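Local coordinates for protein alkaline serine protease (Pseudoalteromonas sp., PDB 1Y9Z) that probably hydrolyses peptide bonds as a cold-adapted, subtilisin-like serine protease that binds calcium and sodium ions, at residues P5-S17 and Y416-L428. Residues are numbered along the deposited sequence; the frame is centred on the assembly and turned at random.
Sequences PWGQTFVGATVLS and YGMINAVAAKAYL
Val11 O accepts a nearly straight hydrogen bond from Ala421 N (2.9 Å, N-H...O 167°), tying the chain that leaves helix 6-10 to the first residue of helix 421-430. Beside it, Val11 CG1 rests on Ile419 CG2 at 3.6 Å, the two branched side chains crossing obliquely. Ala421 CB packs against Leu16 CD1 (3.8 Å) and comes to 3.1 Å from Gly12 O, a carbonyl buried here without a hydrogen-bonding partner. Leu16 CD2 meets Lys425 CD at 3.5 Å, the two side chains running past each other in opposite directions; the extended lysine chain bends at its last torsion (chi4 -61°), and its NZ forms a salt bridge with Asp429. Val15 CG2 and Val422 CG2 are tight at 3.2 Å. In this subtilisin-like domain the contact thus joins the N-terminal segment to the C-terminal helix, beside helix 368-385, whose Val378 packs on Ile419 and Ala421. At the other end, the Met418 chain, bent at chi2 (67°) and again at chi3, brings CE to the edge of the Phe10 ring, 4.0 Å from Phe10 CB. Trp6 CE3 sits over the centre of one Phe10 face. Gly12, with positive phi, makes the Schellman motif that closes helix 6-10; beyond it Val15 and Leu16 come against helix 421-430. Asn420 N-caps that helix: its OD1 accepts from Ala423 N at 2.9 Å, the donor above the carbonyl plane, while ND2 bonds to Asp403.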
ATOM      1  N   PRO A   5       5.540  -8.168  -3.755  1.00 12.38           N
ATOM      2  CA  PRO A   5       4.221  -7.565  -3.983  1.00 12.81           C
ATOM      3  C   PRO A   5       4.164  -6.872  -5.340  1.00 11.26           C
ATOM      4  O   PRO A   5       5.168  -6.326  -5.802  1.00 12.22           O
ATOM      5  CB  PRO A   5       4.071  -6.598  -2.807  1.00 13.83           C
ATOM      6  CG  PRO A   5       5.490  -6.247  -2.466  1.00 19.25           C
ATOM      7  CD  PRO A   5       6.192  -7.579  -2.574  1.00 14.45           C
ATOM      8  N   TRP A   6       2.993  -6.895  -5.971  1.00 11.45           N
ATOM      9  CA  TRP A   6       2.831  -6.300  -7.295  1.00 10.83           C
ATOM     10  C   TRP A   6       3.360  -4.877  -7.417  1.00 11.47           C
ATOM     11  O   TRP A   6       3.940  -4.519  -8.439  1.00 12.07           O
ATOM     12  CB  TRP A   6       1.361  -6.339  -7.744  1.00 11.00           C
ATOM     13  CG  TRP A   6       0.440  -5.389  -7.025  1.00 10.37           C
ATOM     14  CD1 TRP A   6      -0.286  -5.639  -5.894  1.00 10.49           C
ATOM     15  CD2 TRP A   6       0.136  -4.041  -7.405  1.00 11.16           C
ATOM     16  NE1 TRP A   6      -1.027  -4.531  -5.550  1.00 11.72           N
ATOM     17  CE2 TRP A   6      -0.785  -3.536  -6.460  1.00 10.84           C
ATOM     18  CE3 TRP A   6       0.553  -3.210  -8.455  1.00 10.20           C
ATOM     19  CZ2 TRP A   6      -1.299  -2.233  -6.532  1.00 11.39           C
ATOM     20  CZ3 TRP A   6       0.042  -1.912  -8.527  1.00 11.37           C
ATOM     21  CH2 TRP A   6      -0.875  -1.441  -7.570  1.00 11.25           C
ATOM     22  N   GLY A   7       3.171  -4.072  -6.378  1.00 12.05           N
ATOM     23  CA  GLY A   7       3.637  -2.698  -6.423  1.00 11.81           C
ATOM     24  C   GLY A   7       5.129  -2.581  -6.671  1.00 11.19           C
ATOM     25  O   GLY A   7       5.582  -1.685  -7.389  1.00 11.13           O
ATOM     26  N   GLN A   8       5.903  -3.484  -6.076  1.00 11.25           N
ATOM     27  CA  GLN A   8       7.352  -3.466  -6.240  1.00 12.14           C
ATOM     28  C   GLN A   8       7.754  -3.690  -7.691  1.00 12.15           C
ATOM     29  O   GLN A   8       8.698  -3.077  -8.185  1.00 12.82           O
ATOM     30  CB  GLN A   8       8.000  -4.548  -5.372  1.00 12.11           C
ATOM     31  CG  GLN A   8       7.837  -4.348  -3.871  1.00 11.39           C
ATOM     32  CD  GLN A   8       8.393  -3.025  -3.389  1.00 12.47           C
ATOM     33  OE1 GLN A   8       9.436  -2.568  -3.860  1.00 14.06           O
ATOM     34  NE2 GLN A   8       7.708  -2.409  -2.429  1.00 11.72           N
ATOM     35  N   THR A   9       7.032  -4.576  -8.367  1.00 13.31           N
ATOM     36  CA  THR A   9       7.321  -4.880  -9.760  1.00 15.24           C
ATOM     37  C   THR A   9       6.859  -3.770 -10.700  1.00 16.13           C
ATOM     38  O   THR A   9       7.558  -3.433 -11.658  1.00 17.51           O
ATOM     39  CB  THR A   9       6.653  -6.203 -10.186  1.00 14.76           C
ATOM     40  OG1 THR A   9       7.096  -7.259  -9.324  1.00 17.58           O
ATOM     41  CG2 THR A   9       7.023  -6.548 -11.624  1.00 17.41           C
ATOM     42  N   PHE A  10       5.695  -3.190 -10.420  1.00 16.04           N
ATOM     43  CA  PHE A  10       5.145  -2.133 -11.266  1.00 16.91           C
ATOM     44  C   PHE A  10       5.965  -0.849 -11.355  1.00 17.72           C
ATOM     45  O   PHE A  10       6.048  -0.242 -12.425  1.00 20.06           O
ATOM     46  CB  PHE A  10       3.719  -1.778 -10.830  1.00 17.32           C
ATOM     47  CG  PHE A  10       2.666  -2.720 -11.347  1.00 18.25           C
ATOM     48  CD1 PHE A  10       1.407  -2.239 -11.695  1.00 19.91           C
ATOM     49  CD2 PHE A  10       2.917  -4.084 -11.470  1.00 18.32           C
ATOM     50  CE1 PHE A  10       0.415  -3.097 -12.156  1.00 19.97           C
ATOM     51  CE2 PHE A  10       1.930  -4.953 -11.929  1.00 19.12           C
ATOM     52  CZ  PHE A  10       0.676  -4.459 -12.272  1.00 20.24           C
ATOM     53  N   VAL A  11       6.565  -0.429 -10.247  1.00 15.84           N
ATOM     54  CA  VAL A  11       7.353   0.799 -10.244  1.00 16.17           C
ATOM     55  C   VAL A  11       8.735   0.597 -10.852  1.00 18.93           C
ATOM     56  O   VAL A  11       9.476   1.557 -11.059  1.00 19.69           O
ATOM     57  CB  VAL A  11       7.505   1.368  -8.812  1.00 13.29           C
ATOM     58  CG1 VAL A  11       6.131   1.638  -8.215  1.00 13.64           C
ATOM     59  CG2 VAL A  11       8.296   0.399  -7.940  1.00 13.15           C
ATOM     60  N   GLY A  12       9.072  -0.658 -11.137  1.00 21.02           N
ATOM     61  CA  GLY A  12      10.359  -0.968 -11.731  1.00 23.89           C
ATOM     62  C   GLY A  12      11.540  -0.787 -10.800  1.00 25.11           C
ATOM     63  O   GLY A  12      12.537  -0.164 -11.166  1.00 28.51           O
ATOM     64  N   ALA A  13      11.439  -1.334  -9.593  1.00 25.99           N
ATOM     65  CA  ALA A  13      12.518  -1.225  -8.617  1.00 26.56           C
ATOM     66  C   ALA A  13      13.293  -2.536  -8.515  1.00 26.74           C
ATOM     67  O   ALA A  13      14.452  -2.555  -8.099  1.00 26.45           O
ATOM     68  CB  ALA A  13      11.951  -0.847  -7.255  1.00 28.06           C
ATOM     69  N   THR A  14      12.647  -3.630  -8.905  1.00 25.74           N
ATOM     70  CA  THR A  14      13.265  -4.948  -8.846  1.00 25.15           C
ATOM     71  C   THR A  14      14.364  -5.135  -9.889  1.00 24.49           C
ATOM     72  O   THR A  14      15.229  -5.995  -9.733  1.00 23.74           O
ATOM     73  CB  THR A  14      12.215  -6.059  -9.036  1.00 24.88           C
ATOM     74  OG1 THR A  14      11.603  -5.928 -10.325  1.00 26.46           O
ATOM     75  CG2 THR A  14      11.143  -5.966  -7.960  1.00 26.13           C
ATOM     76  N   VAL A  15      14.332  -4.329 -10.947  1.00 23.07           N
ATOM     77  CA  VAL A  15      15.329  -4.422 -12.009  1.00 23.59           C
ATOM     78  C   VAL A  15      16.581  -3.590 -11.738  1.00 21.94           C
ATOM     79  O   VAL A  15      17.634  -3.835 -12.326  1.00 23.14           O
ATOM     80  CB  VAL A  15      14.736  -4.000 -13.362  1.00 24.98           C
ATOM     81  CG1 VAL A  15      13.687  -5.009 -13.805  1.00 26.99           C
ATOM     82  CG2 VAL A  15      14.126  -2.619 -13.250  1.00 27.42           C
ATOM     83  N   LEU A  16      16.466  -2.601 -10.860  1.00 19.47           N
ATOM     84  CA  LEU A  16      17.607  -1.760 -10.515  1.00 17.76           C
ATOM     85  C   LEU A  16      18.292  -2.357  -9.290  1.00 16.22           C
ATOM     86  O   LEU A  16      17.843  -3.371  -8.758  1.00 16.21           O
ATOM     87  CB  LEU A  16      17.150  -0.330 -10.210  1.00 17.40           C
ATOM     88  CG  LEU A  16      16.535   0.464 -11.365  1.00 17.22           C
ATOM     89  CD1 LEU A  16      16.160   1.857 -10.878  1.00 16.94           C
ATOM     90  CD2 LEU A  16      17.527   0.550 -12.519  1.00 18.17           C
ATOM     91  N   SER A  17      19.378  -1.730  -8.849  1.00 14.85           N
ATOM     92  CA  SER A  17      20.117  -2.204  -7.685  1.00 14.27           C
ATOM     93  C   SER A  17      20.345  -1.077  -6.689  1.00 13.23           C
ATOM     94  O   SER A  17      20.728   0.026  -7.074  1.00 13.85           O
ATOM     95  CB  SER A  17      21.471  -2.774  -8.110  1.00 14.97           C
ATOM     96  OG  SER A  17      22.291  -3.012  -6.979  1.00 16.34           O
ATOM     97  N   TYR A 416       1.137  13.075 -13.045  1.00 11.15           N
ATOM     98  CA  TYR A 416       1.837  12.762 -14.285  1.00 11.38           C
ATOM     99  C   TYR A 416       1.775  11.273 -14.609  1.00 12.71           C
ATOM    100  O   TYR A 416       2.158  10.853 -15.702  1.00 13.79           O
ATOM    101  CB  TYR A 416       3.292  13.229 -14.205  1.00 11.82           C
ATOM    102  CG  TYR A 416       3.425  14.732 -14.273  1.00 12.64           C
ATOM    103  CD1 TYR A 416       3.066  15.430 -15.429  1.00 14.34           C
ATOM    104  CD2 TYR A 416       3.877  15.463 -13.176  1.00 13.24           C
ATOM    105  CE1 TYR A 416       3.154  16.818 -15.488  1.00 14.46           C
ATOM    106  CE2 TYR A 416       3.966  16.853 -13.225  1.00 13.74           C
ATOM    107  CZ  TYR A 416       3.603  17.522 -14.383  1.00 14.85           C
ATOM    108  OH  TYR A 416       3.674  18.897 -14.424  1.00 17.60           O
ATOM    109  N   GLY A 417       1.289  10.476 -13.664  1.00 11.73           N
ATOM    110  CA  GLY A 417       1.175   9.049 -13.909  1.00 11.76           C
ATOM    111  C   GLY A 417       1.917   8.168 -12.926  1.00 11.58           C
ATOM    112  O   GLY A 417       2.298   8.602 -11.840  1.00 11.96           O
ATOM    113  N   MET A 418       2.124   6.916 -13.325  1.00 11.99           N
ATOM    114  CA  MET A 418       2.810   5.942 -12.487  1.00 12.56           C
ATOM    115  C   MET A 418       4.315   6.165 -12.474  1.00 12.08           C
ATOM    116  O   MET A 418       4.943   6.275 -13.528  1.00 12.61           O
ATOM    117  CB  MET A 418       2.510   4.527 -12.988  1.00 13.47           C
ATOM    118  CG  MET A 418       3.023   3.435 -12.072  1.00 15.27           C
ATOM    119  SD  MET A 418       2.137   3.421 -10.504  1.00 18.23           S
ATOM    120  CE  MET A 418       1.762   1.678 -10.339  1.00 18.49           C
ATOM    121  N   ILE A 419       4.893   6.230 -11.280  1.00 12.15           N
ATOM    122  CA  ILE A 419       6.328   6.432 -11.147  1.00 12.79           C
ATOM    123  C   ILE A 419       7.060   5.291 -11.862  1.00 12.71           C
ATOM    124  O   ILE A 419       6.619   4.142 -11.831  1.00 12.99           O
ATOM    125  CB  ILE A 419       6.740   6.500  -9.656  1.00 12.44           C
ATOM    126  CG1 ILE A 419       8.208   6.911  -9.538  1.00 13.93           C
ATOM    127  CG2 ILE A 419       6.467   5.162  -8.972  1.00 13.79           C
ATOM    128  CD1 ILE A 419       8.609   7.351  -8.146  1.00 14.85           C
ATOM    129  N   ASN A 420       8.169   5.626 -12.513  1.00 12.21           N
ATOM    130  CA  ASN A 420       8.954   4.654 -13.270  1.00 13.50           C
ATOM    131  C   ASN A 420      10.429   4.803 -12.914  1.00 13.21           C
ATOM    132  O   ASN A 420      11.111   5.692 -13.425  1.00 13.05           O
ATOM    133  CB  ASN A 420       8.754   4.896 -14.771  1.00 14.54           C
ATOM    134  CG  ASN A 420       9.355   3.801 -15.628  1.00 15.30           C
ATOM    135  OD1 ASN A 420      10.461   3.333 -15.371  1.00 16.45           O
ATOM    136  ND2 ASN A 420       8.628   3.396 -16.663  1.00 16.79           N
ATOM    137  N   ALA A 421      10.918   3.922 -12.047  1.00 13.90           N
ATOM    138  CA  ALA A 421      12.305   3.965 -11.599  1.00 14.26           C
ATOM    139  C   ALA A 421      13.330   3.857 -12.723  1.00 14.58           C
ATOM    140  O   ALA A 421      14.277   4.638 -12.783  1.00 15.15           O
ATOM    141  CB  ALA A 421      12.549   2.869 -10.569  1.00 14.06           C
ATOM    142  N   VAL A 422      13.137   2.883 -13.609  1.00 15.25           N
ATOM    143  CA  VAL A 422      14.057   2.668 -14.720  1.00 16.69           C
ATOM    144  C   VAL A 422      14.179   3.898 -15.613  1.00 16.62           C
ATOM    145  O   VAL A 422      15.284   4.344 -15.920  1.00 16.37           O
ATOM    146  CB  VAL A 422      13.613   1.467 -15.582  1.00 17.13           C
ATOM    147  CG1 VAL A 422      14.587   1.260 -16.738  1.00 19.18           C
ATOM    148  CG2 VAL A 422      13.541   0.216 -14.725  1.00 18.67           C
ATOM    149  N   ALA A 423      13.040   4.445 -16.023  1.00 16.00           N
ATOM    150  CA  ALA A 423      13.027   5.622 -16.885  1.00 15.69           C
ATOM    151  C   ALA A 423      13.619   6.845 -16.190  1.00 15.84           C
ATOM    152  O   ALA A 423      14.329   7.637 -16.809  1.00 16.08           O
ATOM    153  CB  ALA A 423      11.604   5.914 -17.345  1.00 16.22           C
ATOM    154  N   ALA A 424      13.325   7.001 -14.904  1.00 15.64           N
ATOM    155  CA  ALA A 424      13.846   8.131 -14.142  1.00 16.18           C
ATOM    156  C   ALA A 424      15.369   8.064 -14.078  1.00 16.96           C
ATOM    157  O   ALA A 424      16.052   9.079 -14.212  1.00 16.16           O
ATOM    158  CB  ALA A 424      13.257   8.129 -12.738  1.00 16.26           C
ATOM    159  N   LYS A 425      15.897   6.862 -13.869  1.00 16.70           N
ATOM    160  CA  LYS A 425      17.339   6.669 -13.801  1.00 18.32           C
ATOM    161  C   LYS A 425      17.986   7.020 -15.137  1.00 18.11           C
ATOM    162  O   LYS A 425      18.984   7.737 -15.183  1.00 18.67           O
ATOM    163  CB  LYS A 425      17.670   5.219 -13.447  1.00 19.31           C
ATOM    164  CG  LYS A 425      19.150   4.878 -13.581  1.00 22.09           C
ATOM    165  CD  LYS A 425      19.393   3.386 -13.432  1.00 23.37           C
ATOM    166  CE  LYS A 425      20.846   3.032 -13.713  1.00 25.26           C
ATOM    167  NZ  LYS A 425      21.263   3.390 -15.097  1.00 26.41           N
ATOM    168  N   ALA A 426      17.411   6.503 -16.218  1.00 18.82           N
ATOM    169  CA  ALA A 426      17.931   6.756 -17.560  1.00 19.10           C
ATOM    170  C   ALA A 426      17.953   8.253 -17.857  1.00 19.52           C
ATOM    171  O   ALA A 426      18.854   8.753 -18.533  1.00 19.92           O
ATOM    172  CB  ALA A 426      17.077   6.027 -18.592  1.00 18.75           C
ATOM    173  N   TYR A 427      16.951   8.958 -17.344  1.00 19.21           N
ATOM    174  CA  TYR A 427      16.826  10.400 -17.525  1.00 19.41           C
ATOM    175  C   TYR A 427      18.038  11.092 -16.906  1.00 19.34           C
ATOM    176  O   TYR A 427      18.730  11.871 -17.562  1.00 18.91           O
ATOM    177  CB  TYR A 427      15.546  10.883 -16.838  1.00 20.28           C
ATOM    178  CG  TYR A 427      15.180  12.333 -17.068  1.00 21.49           C
ATOM    179  CD1 TYR A 427      14.496  12.728 -18.216  1.00 22.74           C
ATOM    180  CD2 TYR A 427      15.472  13.303 -16.109  1.00 21.56           C
ATOM    181  CE1 TYR A 427      14.102  14.054 -18.400  1.00 23.76           C
ATOM    182  CE2 TYR A 427      15.085  14.631 -16.284  1.00 22.63           C
ATOM    183  CZ  TYR A 427      14.398  14.998 -17.430  1.00 22.85           C
ATOM    184  OH  TYR A 427      13.994  16.303 -17.597  1.00 25.19           O
ATOM    185  N   LEU A 428      18.291  10.793 -15.636  1.00 18.82           N
ATOM    186  CA  LEU A 428      19.409  11.386 -14.918  1.00 19.15           C
ATOM    187  C   LEU A 428      20.757  10.891 -15.438  1.00 19.59           C
ATOM    188  O   LEU A 428      21.780  11.547 -15.244  1.00 19.59           O
ATOM    189  CB  LEU A 428      19.275  11.099 -13.418  1.00 18.60           C
ATOM    190  CG  LEU A 428      18.070  11.765 -12.742  1.00 18.58           C
ATOM    191  CD1 LEU A 428      17.986  11.326 -11.289  1.00 17.91           C
ATOM    192  CD2 LEU A 428      18.200  13.278 -12.836  1.00 18.58           C
TER